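Local coordinates for uncharacterized protein A6V7T0 (PDB 3K12), which is an uncharacterized member of the YjgF-like (endoribonuclease L-PSP) family, a trimer of small alpha/beta subunits whose function is not established, at residues G33-Q36 against D37-Q41. Residues are numbered along the deposited sequence; the frame is centred on the assembly and turned at random.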
# COMPACT_ATOMS: atom_id res chain seq x y z
N GLY D 33 -16.03 16.81 10.80
CA GLY D 33 -15.11 17.03 11.92
C GLY D 33 -13.68 17.31 11.49
O GLY D 33 -13.34 17.20 10.30
N ASP D 34 -12.85 17.68 12.47
CA ASP D 34 -11.43 17.97 12.27
C ASP D 34 -10.63 16.68 12.11
O ASP D 34 -11.20 15.57 12.16
CB ASP D 34 -10.85 18.82 13.44
CG ASP D 34 -11.01 18.19 14.82
OD1 ASP D 34 -11.05 16.95 14.98
OD2 ASP D 34 -11.05 18.96 15.81
N ILE D 35 -9.32 16.81 11.92
CA ILE D 35 -8.48 15.63 11.68
C ILE D 35 -8.55 14.64 12.83
O ILE D 35 -8.59 13.42 12.61
CB ILE D 35 -7.02 15.99 11.32
CG1 ILE D 35 -6.18 14.71 11.10
CG2 ILE D 35 -6.38 16.90 12.37
CD1 ILE D 35 -6.55 13.96 9.82
N GLN D 36 -8.57 15.14 14.07
CA GLN D 36 -8.59 14.26 15.22
C GLN D 36 -9.87 13.43 15.23
O GLN D 36 -9.86 12.21 15.48
CB GLN D 36 -8.48 15.06 16.53
CG GLN D 36 -7.08 15.64 16.79
CD GLN D 36 -6.90 17.10 16.39
OE1 GLN D 36 -6.02 17.77 16.93
NE2 GLN D 36 -7.71 17.59 15.44
N ASP D 37 -10.98 14.12 14.98
CA ASP D 37 -12.29 13.47 14.97
C ASP D 37 -12.31 12.39 13.87
O ASP D 37 -12.72 11.26 14.14
CB ASP D 37 -13.40 14.51 14.77
CG ASP D 37 -14.79 13.89 14.64
OD1 ASP D 37 -15.16 13.07 15.51
OD2 ASP D 37 -15.51 14.21 13.68
N GLN D 38 -11.84 12.74 12.68
CA GLN D 38 -11.88 11.81 11.54
C GLN D 38 -10.97 10.61 11.75
O GLN D 38 -11.35 9.47 11.45
CB GLN D 38 -11.55 12.50 10.25
CG GLN D 38 -12.59 13.56 9.87
CD GLN D 38 -12.56 13.95 8.42
OE1 GLN D 38 -12.08 13.19 7.56
NE2 GLN D 38 -13.11 15.13 8.10
N THR D 39 -9.80 10.86 12.33
CA THR D 39 -8.84 9.81 12.63
C THR D 39 -9.43 8.83 13.66
O THR D 39 -9.32 7.61 13.53
CB THR D 39 -7.50 10.39 13.11
OG1 THR D 39 -6.97 11.25 12.08
CG2 THR D 39 -6.50 9.28 13.40
N ARG D 40 -10.08 9.37 14.70
CA ARG D 40 -10.70 8.52 15.72
C ARG D 40 -11.80 7.66 15.10
O ARG D 40 -11.87 6.48 15.39
CB ARG D 40 -11.37 9.39 16.78
CG ARG D 40 -10.46 10.31 17.52
CD ARG D 40 -11.23 11.35 18.41
NE ARG D 40 -10.22 12.07 19.16
CZ ARG D 40 -9.47 11.47 20.08
NH1 ARG D 40 -8.50 12.12 20.71
NH2 ARG D 40 -9.71 10.21 20.38
N GLN D 41 -12.67 8.28 14.30
CA GLN D 41 -13.75 7.54 13.62
C GLN D 41 -13.20 6.36 12.82
O GLN D 41 -13.74 5.25 12.88
CB GLN D 41 -14.55 8.42 12.67
CG GLN D 41 -15.50 9.43 13.34
CD GLN D 41 -16.19 10.27 12.30
OE1 GLN D 41 -16.90 9.75 11.43
NE2 GLN D 41 -15.97 11.59 12.36
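An N-cap opens helix 35-52: D34, the last residue before the first turn, holds its carboxylate over the D37 amide. OD1 of D34 accepts from D37 N at 2.8 Å, the N-H arriving close to the line of the C-O bond. A chi1 of 58°, which sets CG between the backbone N and the carbonyl carbon, brings the oxygen there. The negative charge would also suit the helix N-terminus. One residue further on, Q38 N donates to D34 O (2.9 Å), and the extended Q38 side chain runs past that oxygen to the loop, where NE2 of Q38 donates a hydrogen bond to G33 O at 3.0 Å, from 34° off the carbonyl plane. Both ends of this buried amide have further partners, OE1 the backbone N of R105 and NE2 the carbonyl of R103. Next in line, I35 O takes two bonds, from T39 N and T39 OG1, both at 2.8 Å and from opposite faces of its plane. The side chains of I35 and T39 run alongside each other, I35 CD1 3.6 Å from T39 OG1, and both pack on V106 of strand 106-113. A side-chain N-cap leading into regular i to i+4 bonding is typical of an alpha-helix start, here on the helix-covered face of the YjgF-like sheet.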